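Local coordinates for protein putative zinc protease (Bordetella pertussis, PDB 3IH6) that is probably a zinc-dependent metalloendopeptidase of the M16 family, represented here by a fragment that carries an M16 inactive-domain region, at residues E[25-30]-E[99-104]; E[68-73]-E[88-93]. All blocks are in the same frame, centred on the assembly; numbering follows the deposited sequence.

How the contacts relate
Contacts 1 and 2 are both largely buried and involve neighbouring strands of one antiparallel sheet, their centres about 8 Å apart. Contact 1 lays helix 97-109 on strand 26-32 through aliphatic groups, without a hydrogen bond between its segments. Contact 2 joins strands 71-77 and 84-90 mainly by backbone hydrogen bonds, and its loop end, at Gln92, reaches the surface. Strands 26-32 and 84-90 pair directly, with Val27 O 2.9 Å from Ala89 N, and the pairing continues past the strand ends with Pro25 O 2.7 Å from Leu91 N, both probable hydrogen bonds. Leu26 also packs on Phe73, while Leu68 meets Thr103, so contact 2 adjoins both the strand and the helix of contact 1.

Contact 1. Residues E[25-30]-E[99-104]; sequences PLVAAM and KALQTL
Val27 and Ala29 meet Ala100, Leu101 and Leu104 where helix 97-109 packs against one face of the five-stranded antiparallel sheet of this M16-family fragment; both segments lie in the part that matches the M16 inactive domain. The strand and helix segments run in roughly the same direction, their axes 31° apart and 8.3 Å away at closest approach. Val27 carries one end of the interface. Its CB has the CD1 methyl of Leu101 at 3.9 Å; beyond it, CG2 sits between the backbone N and the carbonyl carbon, which directs this methyl at the Ala100-Leu101 part of the helix, 4.0 Å from Ala100 CB and equally far from the backbone N of Leu101. Two residues on, Ala29 CB meets the CD2 branch of Leu104 at 3.7 Å, and the same leucine also touches Leu59 and Leu63 of helix 58-63. The intervening Ala28 points its methyl away from the helix and packs against Trp155 of the second subunit, so the strand is sandwiched between its own helix and a neighbouring chain. Leu101 comes alongside with CG anti to its backbone N (chi1 -164°), and its CD1 methyl rests 3.3 Å from the carbonyl oxygen Ala28 O.

Contact 2. Residues E[68-73]-E[88-93]; sequences LASGVF and GAQLQP
With chi1 at 61°, the CG of Phe73 lies between its backbone N and carbonyl carbon, and chi2 of -93° turns the ring across the neighbouring strand to lie over Gly88. Gly88 CA stands over one face, 3.6 Å from the ring centroid and displaced toward the rim, in a CH-pi contact; with no side chain on Gly88, the ring can settle directly on its backbone. The ring atom CZ comes nearest, 3.3 Å from Gly88 CA. Tyr4, on strand 2-6, also meets the Phe73 ring, the two planes nearly parallel. The backbones beneath are the two arms of a beta hairpin, strands 71-77 and 84-90. Phe73 and Gly88 form a hydrogen-bonded pair, with Phe73 N to Gly88 O at 2.9 Å and Gly88 N to Phe73 O at 2.8 Å. Val72 and Ala89 are a non-hydrogen-bonded pair; Gly71 O accepts from Gln90 N at 2.8 Å, nearly straight at the hydrogen (172°) but with the donor above the carbonyl plane. Beyond this, regular pairing ends in a classic beta bulge: Ser70 and Gly71 both face Gln90. Gly71 N makes only a weak bond to Gln90 O, at 3.4 Å, while Ser70 N approaches the same oxygen so closely that its exact distance is doubtful. Past the bulge, Ala69 CB packs 3.8 Å from Ala89 CB, on the side where Leu63 of helix 58-63 touches both alanines.

Contact 1. Residues E[25-30]-E[99-104]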
ATOM      1  N   PRO E  25      24.897   8.482  16.245  1.00 25.15           N
ATOM      2  CA  PRO E  25      24.750   9.937  16.190  1.00 23.77           C
ATOM      3  C   PRO E  25      24.299  10.423  14.807  1.00 22.24           C
ATOM      4  O   PRO E  25      24.560   9.774  13.798  1.00 20.99           O
ATOM      5  CB  PRO E  25      26.151  10.443  16.537  1.00 23.27           C
ATOM      6  CG  PRO E  25      26.783   9.302  17.274  1.00 23.90           C
ATOM      7  CD  PRO E  25      26.281   8.092  16.563  1.00 24.65           C
ATOM      8  N   LEU E  26      23.568  11.528  14.801  1.00 21.90           N
ATOM      9  CA  LEU E  26      23.142  12.194  13.598  1.00 22.31           C
ATOM     10  C   LEU E  26      23.493  13.647  13.727  1.00 22.09           C
ATOM     11  O   LEU E  26      23.350  14.220  14.802  1.00 22.53           O
ATOM     12  CB  LEU E  26      21.625  12.040  13.389  1.00 22.94           C
ATOM     13  CG  LEU E  26      21.218  10.620  12.983  1.00 24.53           C
ATOM     14  CD1 LEU E  26      20.126  10.066  13.889  1.00 25.41           C
ATOM     15  CD2 LEU E  26      20.866  10.526  11.500  1.00 27.13           C
ATOM     16  N   VAL E  27      23.995  14.228  12.643  1.00 21.73           N
ATOM     17  CA  VAL E  27      24.144  15.670  12.545  1.00 22.08           C
ATOM     18  C   VAL E  27      23.291  16.147  11.405  1.00 22.73           C
ATOM     19  O   VAL E  27      22.931  15.350  10.517  1.00 22.35           O
ATOM     20  CB  VAL E  27      25.606  16.135  12.376  1.00 21.87           C
ATOM     21  CG1 VAL E  27      26.354  15.863  13.660  1.00 22.38           C
ATOM     22  CG2 VAL E  27      26.286  15.481  11.177  1.00 21.58           C
ATOM     23  N   ALA E  28      22.931  17.430  11.458  1.00 22.40           N
ATOM     24  CA  ALA E  28      21.967  17.986  10.535  1.00 22.62           C
ATOM     25  C   ALA E  28      22.217  19.443  10.255  1.00 22.91           C
ATOM     26  O   ALA E  28      22.697  20.188  11.121  1.00 23.09           O
ATOM     27  CB  ALA E  28      20.527  17.791  11.065  1.00 22.65           C
ATOM     28  N   ALA E  29      21.867  19.850   9.035  1.00 23.08           N
ATOM     29  CA  ALA E  29      21.761  21.261   8.696  1.00 22.89           C
ATOM     30  C   ALA E  29      20.370  21.632   8.114  1.00 22.59           C
ATOM     31  O   ALA E  29      19.916  21.055   7.116  1.00 22.41           O
ATOM     32  CB  ALA E  29      22.877  21.678   7.747  1.00 22.57           C
HETATM   33  N   MSE E  30      19.725  22.612   8.743  1.00 21.17           N
HETATM   34  CA  MSE E  30      18.412  23.099   8.308  1.00 21.19           C
HETATM   35  C   MSE E  30      18.480  24.400   7.503  1.00 19.57           C
HETATM   36  O   MSE E  30      19.201  25.337   7.863  1.00 19.45           O
HETATM   37  CB  MSE E  30      17.519  23.351   9.529  1.00 21.89           C
HETATM   38  CG  MSE E  30      16.032  23.335   9.217  1.00 24.41           C
HETATM   39 SE   MSE E  30      15.491  21.469   9.191  0.50 30.30          SE
HETATM   40  CE  MSE E  30      16.375  20.932  10.891  1.00 27.71           C
ATOM     41  N   LYS E  99      33.390  17.353  12.148  1.00 21.93           N
ATOM     42  CA  LYS E  99      33.992  17.210  10.831  1.00 21.50           C
ATOM     43  C   LYS E  99      32.965  16.728   9.815  1.00 20.87           C
ATOM     44  O   LYS E  99      33.034  17.115   8.645  1.00 21.41           O
ATOM     45  CB  LYS E  99      35.215  16.290  10.864  1.00 21.94           C
ATOM     46  CG  LYS E  99      35.889  16.157   9.508  1.00 23.28           C
ATOM     47  CD  LYS E  99      37.273  15.543   9.604  1.00 25.00           C
ATOM     48  CE  LYS E  99      37.891  15.378   8.217  1.00 26.29           C
ATOM     49  NZ  LYS E  99      37.725  16.602   7.362  1.00 24.29           N
ATOM     50  N   ALA E 100      32.001  15.912  10.259  1.00 19.50           N
ATOM     51  CA  ALA E 100      30.873  15.515   9.405  1.00 19.06           C
ATOM     52  C   ALA E 100      30.014  16.723   9.062  1.00 17.90           C
ATOM     53  O   ALA E 100      29.759  17.005   7.909  1.00 17.37           O
ATOM     54  CB  ALA E 100      30.004  14.384  10.068  1.00 18.83           C
ATOM     55  N   LEU E 101      29.596  17.454  10.080  1.00 18.05           N
ATOM     56  CA  LEU E 101      28.739  18.613   9.899  1.00 18.80           C
ATOM     57  C   LEU E 101      29.468  19.677   9.054  1.00 19.63           C
ATOM     58  O   LEU E 101      28.859  20.362   8.220  1.00 19.55           O
ATOM     59  CB  LEU E 101      28.368  19.144  11.280  1.00 18.54           C
ATOM     60  CG  LEU E 101      27.210  20.126  11.478  1.00 19.73           C
ATOM     61  CD1 LEU E 101      25.940  19.692  10.776  1.00 17.39           C
ATOM     62  CD2 LEU E 101      26.978  20.269  12.966  1.00 18.67           C
ATOM     63  N   GLN E 102      30.784  19.798   9.291  1.00 20.52           N
ATOM     64  CA  GLN E 102      31.677  20.661   8.520  1.00 21.44           C
ATOM     65  C   GLN E 102      31.617  20.323   7.033  1.00 21.40           C
ATOM     66  O   GLN E 102      31.354  21.208   6.209  1.00 22.43           O
ATOM     67  CB  GLN E 102      33.127  20.531   9.011  1.00 21.33           C
ATOM     68  CG  GLN E 102      34.174  21.043   8.017  1.00 24.79           C
ATOM     69  CD  GLN E 102      33.955  22.502   7.647  1.00 28.93           C
ATOM     70  OE1 GLN E 102      33.566  23.304   8.499  1.00 28.53           O
ATOM     71  NE2 GLN E 102      34.183  22.851   6.369  1.00 29.61           N
ATOM     72  N   THR E 103      31.888  19.061   6.693  1.00 20.37           N
ATOM     73  CA  THR E 103      31.861  18.647   5.314  1.00 20.14           C
ATOM     74  C   THR E 103      30.456  18.721   4.712  1.00 19.66           C
ATOM     75  O   THR E 103      30.317  19.130   3.571  1.00 20.64           O
ATOM     76  CB  THR E 103      32.441  17.241   5.124  1.00 20.24           C
ATOM     77  OG1 THR E 103      33.738  17.165   5.746  1.00 21.76           O
ATOM     78  CG2 THR E 103      32.554  16.891   3.624  1.00 18.51           C
ATOM     79  N   LEU E 104      29.427  18.299   5.452  1.00 18.99           N
ATOM     80  CA  LEU E 104      28.033  18.386   4.951  1.00 18.20           C
ATOM     81  C   LEU E 104      27.653  19.812   4.497  1.00 17.42           C
ATOM     82  O   LEU E 104      27.056  19.991   3.436  1.00 16.87           O
ATOM     83  CB  LEU E 104      27.018  17.941   6.029  1.00 18.23           C
ATOM     84  CG  LEU E 104      25.534  18.075   5.629  1.00 18.76           C
ATOM     85  CD1 LEU E 104      24.965  16.717   5.311  1.00 19.14           C
ATOM     86  CD2 LEU E 104      24.772  18.674   6.768  1.00 22.51           C
TER

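Contact 2. Residues E[68-73]-E[88-93]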
ATOM      1  N   LEU E  68      33.305   9.577   6.796  1.00 19.85           N
ATOM      2  CA  LEU E  68      32.848  10.596   7.739  1.00 20.57           C
ATOM      3  C   LEU E  68      31.454  10.224   8.259  1.00 20.96           C
ATOM      4  O   LEU E  68      31.072  10.534   9.394  1.00 21.13           O
ATOM      5  CB  LEU E  68      32.892  11.998   7.100  1.00 20.36           C
ATOM      6  CG  LEU E  68      34.308  12.527   6.787  1.00 20.76           C
ATOM      7  CD1 LEU E  68      34.285  13.845   6.037  1.00 21.97           C
ATOM      8  CD2 LEU E  68      35.136  12.663   8.063  1.00 19.74           C
ATOM      9  N   ALA E  69      30.719   9.484   7.442  1.00 20.93           N
ATOM     10  CA  ALA E  69      29.328   9.206   7.742  1.00 19.59           C
ATOM     11  C   ALA E  69      28.948   7.806   7.294  1.00 19.30           C
ATOM     12  O   ALA E  69      29.601   7.202   6.445  1.00 18.66           O
ATOM     13  CB  ALA E  69      28.448  10.241   7.060  1.00 19.79           C
ATOM     14  N   SER E  70      27.857   7.330   7.872  1.00 19.01           N
ATOM     15  CA  SER E  70      27.267   6.032   7.637  1.00 19.98           C
ATOM     16  C   SER E  70      26.226   6.082   6.508  1.00 19.37           C
ATOM     17  O   SER E  70      25.984   5.110   5.793  1.00 20.41           O
ATOM     18  CB  SER E  70      26.569   5.625   8.950  1.00 19.54           C
ATOM     19  OG  SER E  70      26.268   4.279   8.936  1.00 21.17           O
ATOM     20  N   GLY E  71      25.605   7.235   6.373  1.00 18.89           N
ATOM     21  CA  GLY E  71      24.640   7.509   5.335  1.00 18.15           C
ATOM     22  C   GLY E  71      24.301   8.994   5.385  1.00 18.04           C
ATOM     23  O   GLY E  71      24.788   9.712   6.274  1.00 17.73           O
ATOM     24  N   VAL E  72      23.441   9.431   4.460  1.00 17.13           N
ATOM     25  CA  VAL E  72      23.072  10.803   4.329  1.00 17.75           C
ATOM     26  C   VAL E  72      21.587  10.918   4.035  1.00 18.91           C
ATOM     27  O   VAL E  72      20.978   9.992   3.498  1.00 18.66           O
ATOM     28  CB  VAL E  72      23.890  11.570   3.218  1.00 17.32           C
ATOM     29  CG1 VAL E  72      25.381  11.532   3.494  1.00 15.33           C
ATOM     30  CG2 VAL E  72      23.541  11.088   1.763  1.00 17.06           C
ATOM     31  N   PHE E  73      21.010  12.076   4.353  1.00 19.60           N
ATOM     32  CA  PHE E  73      19.590  12.284   4.061  1.00 19.58           C
ATOM     33  C   PHE E  73      19.276  13.709   3.691  1.00 18.85           C
ATOM     34  O   PHE E  73      19.996  14.616   4.050  1.00 19.46           O
ATOM     35  CB  PHE E  73      18.705  11.793   5.234  1.00 19.60           C
ATOM     36  CG  PHE E  73      18.958  12.504   6.531  1.00 21.60           C
ATOM     37  CD1 PHE E  73      19.848  11.990   7.447  1.00 21.03           C
ATOM     38  CD2 PHE E  73      18.279  13.686   6.846  1.00 20.38           C
ATOM     39  CE1 PHE E  73      20.069  12.659   8.626  1.00 23.38           C
ATOM     40  CE2 PHE E  73      18.496  14.341   8.018  1.00 19.93           C
ATOM     41  CZ  PHE E  73      19.381  13.840   8.911  1.00 20.25           C
ATOM     42  N   GLY E  88      21.175  15.838   6.311  1.00 19.40           N
ATOM     43  CA  GLY E  88      21.960  15.383   7.449  1.00 19.03           C
ATOM     44  C   GLY E  88      22.785  14.171   7.155  1.00 19.11           C
ATOM     45  O   GLY E  88      22.783  13.661   6.036  1.00 19.19           O
ATOM     46  N   ALA E  89      23.521  13.717   8.160  1.00 18.82           N
ATOM     47  CA  ALA E  89      24.351  12.537   7.996  1.00 19.25           C
ATOM     48  C   ALA E  89      24.198  11.666   9.200  1.00 19.71           C
ATOM     49  O   ALA E  89      24.017  12.160  10.315  1.00 19.45           O
ATOM     50  CB  ALA E  89      25.850  12.894   7.744  1.00 17.90           C
ATOM     51  N   GLN E  90      24.264  10.362   8.949  1.00 21.02           N
ATOM     52  CA  GLN E  90      24.162   9.349   9.963  1.00 22.44           C
ATOM     53  C   GLN E  90      25.594   8.935  10.306  1.00 23.34           C
ATOM     54  O   GLN E  90      26.364   8.592   9.411  1.00 23.67           O
ATOM     55  CB  GLN E  90      23.401   8.170   9.352  1.00 22.60           C
ATOM     56  CG  GLN E  90      22.649   7.321  10.339  1.00 26.62           C
ATOM     57  CD  GLN E  90      21.964   6.122   9.686  1.00 29.11           C
ATOM     58  OE1 GLN E  90      22.288   5.726   8.567  1.00 29.71           O
ATOM     59  NE2 GLN E  90      21.019   5.543  10.394  1.00 31.20           N
ATOM     60  N   LEU E  91      25.949   8.966  11.584  1.00 24.28           N
ATOM     61  CA  LEU E  91      27.276   8.586  12.028  1.00 25.58           C
ATOM     62  C   LEU E  91      27.353   7.261  12.803  1.00 26.75           C
ATOM     63  O   LEU E  91      26.375   6.755  13.352  1.00 27.20           O
ATOM     64  CB  LEU E  91      27.917   9.717  12.845  1.00 25.41           C
ATOM     65  CG  LEU E  91      28.579  10.876  12.091  1.00 24.70           C
ATOM     66  CD1 LEU E  91      27.672  11.508  11.050  1.00 26.22           C
ATOM     67  CD2 LEU E  91      29.064  11.943  13.046  1.00 23.32           C
ATOM     68  N   GLN E  92      28.552   6.705  12.796  1.00 27.97           N
ATOM     69  CA  GLN E  92      28.928   5.536  13.548  1.00 29.25           C
ATOM     70  C   GLN E  92      29.486   6.099  14.828  1.00 29.90           C
ATOM     71  O   GLN E  92      29.923   7.256  14.840  1.00 29.60           O
ATOM     72  CB  GLN E  92      30.065   4.861  12.785  1.00 29.52           C
ATOM     73  CG  GLN E  92      30.413   3.447  13.155  1.00 30.01           C
ATOM     74  CD  GLN E  92      30.643   2.622  11.911  1.00 31.13           C
ATOM     75  OE1 GLN E  92      30.248   3.037  10.814  1.00 29.34           O
ATOM     76  NE2 GLN E  92      31.271   1.448  12.062  1.00 30.75           N
ATOM     77  N   PRO E  93      29.475   5.296  15.916  1.00 30.44           N
ATOM     78  CA  PRO E  93      30.166   5.729  17.121  1.00 30.74           C
ATOM     79  C   PRO E  93      31.639   5.890  16.813  1.00 30.89           C
ATOM     80  O   PRO E  93      32.220   5.048  16.121  1.00 31.29           O
ATOM     81  CB  PRO E  93      29.969   4.551  18.087  1.00 30.77           C
ATOM     82  CG  PRO E  93      28.781   3.831  17.575  1.00 30.67           C
ATOM     83  CD  PRO E  93      28.824   3.984  16.099  1.00 30.33           C
TER